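Side-chain contacts in 5-Carboxyvanillate Decarboxylase (Novosphingobium aromaticivorans, PDB 4QRN), which probably removes a carboxylate group from 5-carboxyvanillate as a metal-dependent decarboxylase of the amidohydrolase family, here holding manganese and a nitrobenzoate inhibitor: residues A97-T102 against D145-M150; R163-G168 against V201-P206; L245-I250 against K296-Y301. One frame throughout, in Å; residues are numbered along the deposited sequence.

Contact 1 (A97-T102 against D145-M150); sequences ADMDAT and DRFIGM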
loop_
_atom_site.group_PDB
_atom_site.type_symbol
_atom_site.label_atom_id
_atom_site.label_comp_id
_atom_site.label_asym_id
_atom_site.label_seq_id
_atom_site.Cartn_x
_atom_site.Cartn_y
_atom_site.Cartn_z
ATOM N N ALA A 97 4.305 -2.528 -34.555
ATOM C CA ALA A 97 4.669 -1.148 -34.883
ATOM C C ALA A 97 4.761 -0.294 -33.605
ATOM O O ALA A 97 5.641 0.566 -33.499
ATOM C CB ALA A 97 3.671 -0.568 -35.866
ATOM N N ASP A 98 3.843 -0.508 -32.668
ATOM C CA ASP A 98 3.889 0.251 -31.430
ATOM C C ASP A 98 5.160 -0.077 -30.633
ATOM O O ASP A 98 5.750 0.811 -30.000
ATOM C CB ASP A 98 2.643 -0.028 -30.566
ATOM C CG ASP A 98 1.400 0.745 -31.030
ATOM O OD1 ASP A 98 1.486 1.575 -31.963
ATOM O OD2 ASP A 98 0.323 0.527 -30.430
ATOM N N MET A 99 5.554 -1.342 -30.621
ATOM C CA MET A 99 6.804 -1.731 -29.997
ATOM C C MET A 99 7.985 -1.098 -30.720
ATOM O O MET A 99 8.891 -0.533 -30.089
ATOM C CB MET A 99 6.942 -3.247 -29.986
ATOM C CG MET A 99 5.957 -3.922 -29.021
ATOM S SD MET A 99 5.791 -5.697 -29.232
ATOM C CE MET A 99 7.450 -6.257 -28.846
ATOM N N ASP A 100 7.994 -1.185 -32.053
ATOM C CA ASP A 100 9.085 -0.628 -32.828
ATOM C C ASP A 100 9.229 0.872 -32.523
ATOM O O ASP A 100 10.343 1.399 -32.427
ATOM C CB ASP A 100 8.836 -0.838 -34.317
ATOM C CG ASP A 100 9.012 -2.291 -34.765
ATOM O OD1 ASP A 100 9.619 -3.105 -34.034
ATOM O OD2 ASP A 100 8.580 -2.600 -35.905
ATOM N N ALA A 101 8.112 1.579 -32.397
ATOM C CA ALA A 101 8.132 3.025 -32.178
ATOM C C ALA A 101 8.670 3.422 -30.811
ATOM O O ALA A 101 8.989 4.592 -30.593
ATOM C CB ALA A 101 6.739 3.604 -32.380
ATOM N N THR A 102 8.723 2.472 -29.878
ATOM C CA THR A 102 9.266 2.759 -28.554
ATOM C C THR A 102 10.506 1.920 -28.232
ATOM O O THR A 102 10.936 1.836 -27.087
ATOM C CB THR A 102 8.188 2.597 -27.469
ATOM O OG1 THR A 102 7.528 1.319 -27.594
ATOM C CG2 THR A 102 7.198 3.738 -27.536
ATOM N N ASP A 145 10.621 -13.723 -32.368
ATOM C CA ASP A 145 11.669 -12.884 -31.789
ATOM C C ASP A 145 11.119 -11.658 -31.075
ATOM O O ASP A 145 11.903 -10.899 -30.498
ATOM C CB ASP A 145 12.653 -12.460 -32.873
ATOM C CG ASP A 145 13.441 -13.636 -33.429
ATOM O OD1 ASP A 145 13.698 -14.607 -32.677
ATOM O OD2 ASP A 145 13.803 -13.594 -34.625
ATOM N N ARG A 146 9.793 -11.477 -31.109
ATOM C CA ARG A 146 9.165 -10.286 -30.516
ATOM C C ARG A 146 8.206 -10.583 -29.375
ATOM O O ARG A 146 8.064 -9.759 -28.476
ATOM C CB ARG A 146 8.383 -9.493 -31.575
ATOM C CG ARG A 146 9.167 -9.170 -32.835
ATOM C CD ARG A 146 10.436 -8.418 -32.594
ATOM N NE ARG A 146 10.268 -7.130 -31.922
ATOM C CZ ARG A 146 9.923 -5.994 -32.531
ATOM N NH1 ARG A 146 9.630 -5.962 -33.821
ATOM N NH2 ARG A 146 9.827 -4.884 -31.831
ATOM N N PHE A 147 7.486 -11.711 -29.446
ATOM C CA PHE A 147 6.397 -12.010 -28.514
ATOM C C PHE A 147 6.744 -13.270 -27.730
ATOM O O PHE A 147 7.123 -14.285 -28.335
ATOM C CB PHE A 147 5.096 -12.308 -29.257
ATOM C CG PHE A 147 4.436 -11.138 -29.983
ATOM C CD1 PHE A 147 4.783 -9.804 -29.780
ATOM C CD2 PHE A 147 3.396 -11.422 -30.870
ATOM C CE1 PHE A 147 4.105 -8.790 -30.465
ATOM C CE2 PHE A 147 2.722 -10.423 -31.542
ATOM C CZ PHE A 147 3.079 -9.108 -31.351
ATOM N N ILE A 148 6.581 -13.196 -26.411
ATOM C CA ILE A 148 6.799 -14.305 -25.502
ATOM C C ILE A 148 5.523 -14.453 -24.697
ATOM O O ILE A 148 4.947 -13.446 -24.287
ATOM C CB ILE A 148 7.980 -13.988 -24.545
ATOM C CG1 ILE A 148 9.259 -13.740 -25.352
ATOM C CG2 ILE A 148 8.172 -15.101 -23.510
ATOM C CD1 ILE A 148 10.274 -12.860 -24.627
ATOM N N GLY A 149 5.069 -15.675 -24.456
ATOM C CA GLY A 149 3.797 -15.849 -23.791
ATOM C C GLY A 149 3.855 -16.334 -22.356
ATOM O O GLY A 149 4.684 -17.189 -21.987
ATOM N N MET A 150 2.902 -15.828 -21.563
ATOM C CA MET A 150 2.544 -16.360 -20.248
ATOM C C MET A 150 1.121 -16.902 -20.384
ATOM O O MET A 150 0.250 -16.238 -20.938
ATOM C CB MET A 150 2.588 -15.260 -19.180
ATOM C CG MET A 150 3.986 -14.683 -18.968
ATOM S SD MET A 150 5.116 -15.772 -18.089
ATOM C CE MET A 150 4.760 -15.312 -16.389
#

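Contact 2 (R163-G168 against V201-P206); sequences REIHRG and VEVDQP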
loop_
_atom_site.group_PDB
_atom_site.type_symbol
_atom_site.label_atom_id
_atom_site.label_comp_id
_atom_site.label_asym_id
_atom_site.label_seq_id
_atom_site.Cartn_x
_atom_site.Cartn_y
_atom_site.Cartn_z
ATOM N N ARG A 163 -2.979 -28.857 -15.367
ATOM C CA ARG A 163 -2.801 -29.425 -16.704
ATOM C C ARG A 163 -2.460 -28.355 -17.734
ATOM O O ARG A 163 -1.647 -28.606 -18.637
ATOM C CB ARG A 163 -4.045 -30.215 -17.158
ATOM C CG ARG A 163 -4.308 -31.423 -16.279
ATOM C CD ARG A 163 -5.398 -32.346 -16.815
ATOM N NE ARG A 163 -6.732 -31.752 -16.983
ATOM C CZ ARG A 163 -7.688 -31.710 -16.048
ATOM N NH1 ARG A 163 -7.466 -32.135 -14.806
ATOM N NH2 ARG A 163 -8.877 -31.197 -16.347
ATOM N N GLU A 164 -3.053 -27.172 -17.596
ATOM C CA GLU A 164 -2.828 -26.094 -18.552
ATOM C C GLU A 164 -1.444 -25.448 -18.370
ATOM O O GLU A 164 -0.848 -24.982 -19.350
ATOM C CB GLU A 164 -3.958 -25.064 -18.445
ATOM C CG GLU A 164 -4.004 -24.070 -19.616
ATOM C CD GLU A 164 -4.512 -24.660 -20.940
ATOM O OE1 GLU A 164 -4.648 -25.905 -21.087
ATOM O OE2 GLU A 164 -4.780 -23.847 -21.862
ATOM N N ILE A 165 -0.940 -25.415 -17.137
ATOM C CA ILE A 165 0.434 -24.996 -16.890
ATOM C C ILE A 165 1.385 -25.941 -17.646
ATOM O O ILE A 165 2.306 -25.492 -18.339
ATOM C CB ILE A 165 0.711 -25.003 -15.386
ATOM C CG1 ILE A 165 -0.034 -23.828 -14.727
ATOM C CG2 ILE A 165 2.216 -24.938 -15.088
ATOM C CD1 ILE A 165 -0.175 -23.972 -13.230
ATOM N N HIS A 166 1.148 -27.245 -17.546
ATOM C CA HIS A 166 1.959 -28.199 -18.290
ATOM C C HIS A 166 1.803 -28.046 -19.790
ATOM O O HIS A 166 2.789 -28.086 -20.515
ATOM C CB HIS A 166 1.625 -29.611 -17.825
ATOM C CG HIS A 166 2.373 -29.990 -16.589
ATOM N ND1 HIS A 166 3.682 -30.435 -16.632
ATOM C CD2 HIS A 166 2.012 -29.987 -15.283
ATOM C CE1 HIS A 166 4.094 -30.685 -15.403
ATOM N NE2 HIS A 166 3.103 -30.420 -14.566
ATOM N N ARG A 167 0.578 -27.864 -20.270
ATOM C CA ARG A 167 0.367 -27.728 -21.708
ATOM C C ARG A 167 1.073 -26.479 -22.231
ATOM O O ARG A 167 1.708 -26.502 -23.281
ATOM C CB ARG A 167 -1.121 -27.692 -22.038
ATOM C CG ARG A 167 -1.386 -27.786 -23.525
ATOM C CD ARG A 167 -2.872 -27.798 -23.841
ATOM N NE ARG A 167 -3.514 -26.484 -23.745
ATOM C CZ ARG A 167 -3.746 -25.659 -24.772
ATOM N NH1 ARG A 167 -4.376 -24.518 -24.550
ATOM N NH2 ARG A 167 -3.330 -25.956 -26.009
ATOM N N GLY A 168 0.974 -25.379 -21.490
ATOM C CA GLY A 168 1.625 -24.151 -21.909
ATOM C C GLY A 168 3.132 -24.299 -21.991
ATOM O O GLY A 168 3.765 -23.855 -22.940
ATOM N N VAL A 201 6.085 -25.796 -9.916
ATOM C CA VAL A 201 7.375 -26.330 -9.515
ATOM C C VAL A 201 7.786 -27.465 -10.462
ATOM O O VAL A 201 8.958 -27.581 -10.812
ATOM C CB VAL A 201 7.325 -26.768 -8.046
ATOM C CG1 VAL A 201 8.529 -27.653 -7.660
ATOM C CG2 VAL A 201 7.204 -25.524 -7.135
ATOM N N GLU A 202 6.834 -28.289 -10.899
ATOM C CA GLU A 202 7.131 -29.360 -11.863
ATOM C C GLU A 202 7.711 -28.821 -13.176
ATOM O O GLU A 202 8.652 -29.387 -13.719
ATOM C CB GLU A 202 5.880 -30.184 -12.152
ATOM C CG GLU A 202 5.482 -31.086 -10.986
ATOM C CD GLU A 202 4.055 -31.610 -11.033
ATOM O OE1 GLU A 202 3.302 -31.290 -11.977
ATOM O OE2 GLU A 202 3.695 -32.362 -10.104
ATOM N N VAL A 203 7.132 -27.751 -13.706
ATOM C CA VAL A 203 7.649 -27.158 -14.943
ATOM C C VAL A 203 8.763 -26.139 -14.675
ATOM O O VAL A 203 9.412 -25.661 -15.608
ATOM C CB VAL A 203 6.536 -26.493 -15.813
ATOM C CG1 VAL A 203 5.468 -27.530 -16.237
ATOM C CG2 VAL A 203 5.915 -25.301 -15.112
ATOM N N ASP A 204 9.004 -25.853 -13.394
ATOM C CA ASP A 204 9.997 -24.867 -12.931
ATOM C C ASP A 204 9.825 -23.497 -13.575
ATOM O O ASP A 204 10.772 -22.931 -14.114
ATOM C CB ASP A 204 11.429 -25.383 -13.131
ATOM C CG ASP A 204 12.455 -24.534 -12.411
ATOM O OD1 ASP A 204 12.137 -23.974 -11.335
ATOM O OD2 ASP A 204 13.571 -24.399 -12.949
ATOM N N GLN A 205 8.608 -22.975 -13.515
ATOM C CA GLN A 205 8.327 -21.687 -14.122
ATOM C C GLN A 205 7.799 -20.718 -13.081
ATOM O O GLN A 205 7.204 -21.141 -12.082
ATOM C CB GLN A 205 7.313 -21.827 -15.245
ATOM C CG GLN A 205 7.903 -22.535 -16.436
ATOM C CD GLN A 205 6.975 -22.554 -17.624
ATOM O OE1 GLN A 205 5.761 -22.465 -17.466
ATOM N NE2 GLN A 205 7.540 -22.672 -18.836
ATOM N N PRO A 206 7.979 -19.420 -13.340
ATOM C CA PRO A 206 7.470 -18.410 -12.412
ATOM C C PRO A 206 5.987 -18.175 -12.571
ATOM O O PRO A 206 5.400 -18.350 -13.652
ATOM C CB PRO A 206 8.233 -17.150 -12.831
ATOM C CG PRO A 206 8.475 -17.370 -14.313
ATOM C CD PRO A 206 8.759 -18.824 -14.442
HETATM O O HOH W 1 3.048 -22.745 -18.451
#

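Contact 3 (L245-I250 against K296-Y301); sequences LITIGI and KTIEGY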
loop_
_atom_site.group_PDB
_atom_site.type_symbol
_atom_site.label_atom_id
_atom_site.label_comp_id
_atom_site.label_asym_id
_atom_site.label_seq_id
_atom_site.Cartn_x
_atom_site.Cartn_y
_atom_site.Cartn_z
ATOM N N LEU A 245 0.579 -15.061 0.746
ATOM C CA LEU A 245 1.321 -16.235 0.316
ATOM C C LEU A 245 2.650 -16.375 1.055
ATOM O O LEU A 245 3.027 -17.480 1.471
ATOM C CB LEU A 245 1.549 -16.184 -1.185
ATOM C CG LEU A 245 0.334 -16.605 -2.000
ATOM C CD1 LEU A 245 0.477 -16.160 -3.456
ATOM C CD2 LEU A 245 0.145 -18.127 -1.933
ATOM N N ILE A 246 3.366 -15.265 1.238
ATOM C CA ILE A 246 4.616 -15.341 1.987
ATOM C C ILE A 246 4.323 -15.836 3.402
ATOM O O ILE A 246 4.988 -16.755 3.906
ATOM C CB ILE A 246 5.325 -13.974 2.008
ATOM C CG1 ILE A 246 5.808 -13.587 0.597
ATOM C CG2 ILE A 246 6.469 -13.994 3.018
ATOM C CD1 ILE A 246 6.246 -12.154 0.485
ATOM N N THR A 247 3.320 -15.265 4.056
ATOM C CA THR A 247 3.099 -15.553 5.461
ATOM C C THR A 247 2.418 -16.890 5.721
ATOM O O THR A 247 2.493 -17.387 6.844
ATOM C CB THR A 247 2.393 -14.400 6.187
ATOM O OG1 THR A 247 1.116 -14.151 5.584
ATOM C CG2 THR A 247 3.260 -13.135 6.151
ATOM N N ILE A 248 1.797 -17.501 4.705
ATOM C CA ILE A 248 1.322 -18.879 4.852
ATOM C C ILE A 248 2.466 -19.872 4.693
ATOM O O ILE A 248 2.302 -21.064 4.938
ATOM C CB ILE A 248 0.155 -19.206 3.866
ATOM C CG1 ILE A 248 -0.754 -20.316 4.416
ATOM C CG2 ILE A 248 0.658 -19.573 2.470
ATOM C CD1 ILE A 248 -1.502 -19.914 5.673
ATOM N N GLY A 249 3.634 -19.399 4.273
ATOM C CA GLY A 249 4.797 -20.261 4.123
ATOM C C GLY A 249 4.947 -20.898 2.761
ATOM O O GLY A 249 5.596 -21.936 2.654
ATOM N N ILE A 250 4.431 -20.268 1.706
ATOM C CA ILE A 250 4.467 -20.904 0.402
ATOM C C ILE A 250 5.897 -21.225 -0.033
ATOM O O ILE A 250 6.109 -22.230 -0.718
ATOM C CB ILE A 250 3.714 -20.063 -0.676
ATOM C CG1 ILE A 250 3.339 -20.912 -1.889
ATOM C CG2 ILE A 250 4.544 -18.874 -1.138
ATOM C CD1 ILE A 250 2.279 -21.927 -1.598
ATOM N N LYS A 296 12.404 -18.236 6.944
ATOM C CA LYS A 296 13.142 -17.005 6.625
ATOM C C LYS A 296 12.318 -15.808 7.071
ATOM O O LYS A 296 11.122 -15.924 7.360
ATOM C CB LYS A 296 13.424 -16.855 5.118
ATOM C CG LYS A 296 14.150 -18.031 4.514
ATOM C CD LYS A 296 14.529 -17.774 3.057
ATOM C CE LYS A 296 15.418 -18.889 2.530
ATOM N NZ LYS A 296 15.931 -18.553 1.198
ATOM N N THR A 297 12.966 -14.657 7.139
ATOM C CA THR A 297 12.260 -13.388 7.250
ATOM C C THR A 297 11.594 -13.049 5.923
ATOM O O THR A 297 11.918 -13.614 4.872
ATOM C CB THR A 297 13.231 -12.258 7.611
ATOM O OG1 THR A 297 14.200 -12.158 6.562
ATOM C CG2 THR A 297 13.931 -12.535 8.945
ATOM N N ILE A 298 10.669 -12.097 5.977
ATOM C CA ILE A 298 10.053 -11.610 4.748
ATOM C C ILE A 298 11.134 -11.035 3.829
ATOM O O ILE A 298 11.111 -11.270 2.616
ATOM C CB ILE A 298 8.920 -10.600 5.059
ATOM C CG1 ILE A 298 7.796 -11.353 5.804
ATOM C CG2 ILE A 298 8.393 -9.978 3.765
ATOM C CD1 ILE A 298 6.698 -10.455 6.339
ATOM N N GLU A 299 12.104 -10.319 4.393
ATOM C CA GLU A 299 13.237 -9.849 3.617
ATOM C C GLU A 299 13.952 -11.012 2.907
ATOM O O GLU A 299 14.289 -10.915 1.707
ATOM C CB GLU A 299 14.193 -9.095 4.531
ATOM C CG GLU A 299 15.439 -8.640 3.810
ATOM C CD GLU A 299 16.301 -7.784 4.671
ATOM O OE1 GLU A 299 16.206 -7.892 5.912
ATOM O OE2 GLU A 299 17.066 -6.990 4.109
ATOM N N GLY A 300 14.177 -12.102 3.640
ATOM C CA GLY A 300 14.788 -13.269 3.041
ATOM C C GLY A 300 14.014 -13.802 1.850
ATOM O O GLY A 300 14.621 -14.144 0.825
ATOM N N TYR A 301 12.697 -13.881 1.964
ATOM C CA TYR A 301 11.906 -14.363 0.834
ATOM C C TYR A 301 11.960 -13.385 -0.328
ATOM O O TYR A 301 11.940 -13.819 -1.474
ATOM C CB TYR A 301 10.439 -14.630 1.223
ATOM C CG TYR A 301 10.310 -15.743 2.236
ATOM C CD1 TYR A 301 10.720 -17.044 1.929
ATOM C CD2 TYR A 301 9.820 -15.494 3.509
ATOM C CE1 TYR A 301 10.623 -18.061 2.864
ATOM C CE2 TYR A 301 9.732 -16.490 4.448
ATOM C CZ TYR A 301 10.137 -17.768 4.127
ATOM O OH TYR A 301 10.062 -18.727 5.111
#

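Contact 1 (A97-T102 against D145-M150)
Asp100 and Arg146 form the salt bridge of this contact, and it is a lopsided one: both terminal nitrogens of the guanidinium converge on a single carboxylate oxygen. Arg146 NH2 reaches Asp100 OD1 at 2.8 Å and Arg146 NH1 reaches the same OD1 at 2.9 Å. The NH2 bond meets OD1 nearly in line with its C-O bond, whereas NH1 comes from the syn side. Two nitrogens sharing one acceptor cannot both aim straight at it, and the N-H...O angles are accordingly bent, 141° for NH1 and 142° for NH2. Carboxylate and guanidinium lie almost in one plane. Arg146 gets there by folding: its chain bends at chi2 and again at chi3, which turns the group back toward helix 93-101. The guanidinium has further partners, as NE donates to the backbone O of Asp105 and NH2 to that of Ile104, so its rotation is fixed from more than one side.

Next to the ion pair, Met99 runs alongside Arg146 in the opposite direction. Met99 CB stands 3.8 Å from Arg146 NH2, obliquely to the guanidinium, and the methyl CE ends 3.6 Å from the Arg146 backbone O. The bend at chi3 (63°) brings CE to this carbonyl, while the sulfur faces the next residue. Met99 SD lies 3.7 Å from Phe147 CE1, in the ring plane, making a Met-aromatic contact at the edge. Phe147 also packs on Ala139 and Cys140 of helix 122-142.

The end of helix 93-101 is thus tied to the start of strand 147-149, a strand of the parallel barrel, in keeping with the (β/α)8 fold of amidohydrolases, by a partly exposed ion pair beside a buried sulfur-aromatic contact. With two donors on OD1, the aspartate is likely to stay ionised.

Contact 2 (R163-G168 against V201-P206)
His166 and Glu202 make the polar bond between the two helices. His166 NE2 donates to Glu202 OE1 at 2.7 Å, with an N-H...O angle of 160°. The oxygen lies close to the imidazole plane and accepts the N-H through its anti lone pair, while the carboxylate is turned 46° from the ring.

Apolar contacts centre on Val203, whose two methyls do separate work. CG1 sits over one face of the His166 ring in a CH-pi contact, offset toward the rim and 3.4 Å from His166 ND1. CG2, held between the backbone N and the carbonyl carbon (chi1 -60°, measured to CG1), meets Ile165 CG2 at 3.7 Å. The imidazole is therefore held at its edge by the carboxylate and on a face by the valine.

One water adds a polar bridge, donating to Ile165 O at 2.8 Å and to Gln205 OE1 at 2.9 Å. Gln205 NE2 donates to the backbone O of Phe174.

Helix 194-203 ends here in a Schellman motif with Asp204, at positive phi, as its C-prime residue. The chain then enters strand 207-209, while helix 158-170 packs alongside and rests its other side on helix 122-142 through Glu164 and Arg167.

Contact 3 (L245-I250 against K296-Y301)
Ile246 meets both Tyr301 and Ile298 through a single methyl, and its side chain is best followed outward from CB, which points toward segment 296-301. At CB the chain forks. The CG2 branch stands anti to the backbone N, and this projects it from helix 233-248 into the angle between its two partners. There CG2 lies 3.7 Å from Tyr301 CD2, coming at the ring obliquely, and 4.1 Å from Ile298 CG1. The other branch, CG1 and then CD1, starts anti to the carbonyl carbon (chi1 -67°) and runs on extended, leaving CG2 to do the touching.

Ile246 and Ile298 cross at about a right angle, whereas Ile246 and Tyr301 slide past each other in opposite directions. Thr247 adds a looser touch, its CG2 standing 4.4 Å from Ile298 CD1, and its hydroxyl is bonded to Arg290 NH1 and to the backbone O of Leu243.

The contact joins two helix ends. Helix 233-248 finishes in a Schellman motif at Gly249, and helix 298-304 starts at the N-cap residue Thr297, whose OG1 accepts from Gly300 N at 2.9 Å. The carboxylate of Asp276, on helix 268-284, also accepts from the first-turn amides of Ile298 and Glu299.

Beyond CD2, the Tyr301 ring has Lys296 CB over one face, 3.5 Å above its plane. Its OH accepts from Lys296 N at 3.0 Å, with an N-H...O angle of 154°, and is also bonded to Asp252 OD1. An alanine at Tyr301 would remove the ring and hydroxyl together, and is likely to open a gap beside Ile246 CG2 while leaving Lys296 N and Asp252 without this partner. In the same first turn, the Ile298 side chain rests on Leu272 of helix 268-284.

Contact 3 is wholly buried and apolar across its segments, whereas contacts 1 and 2 are only partly buried and add polar bonds to their packing: a charged pair in contact 1, a histidine-carboxylate bond and a bridging water in contact 2. Contact 1 sets a helix against a strand of the barrel wall; contact 2 sets the end of one helix against the body of another, and contact 3 joins the end of one helix to the start of another. Contacts 1 and 2 are neighbours, since strand 147-149 is followed by helix 158-170 and Met150 CE packs 4.1 Å from Pro206 O. Contact 3 lies across the chain's centre from contact 1, their centres about 34 Å apart. All three lie away from the manganese site.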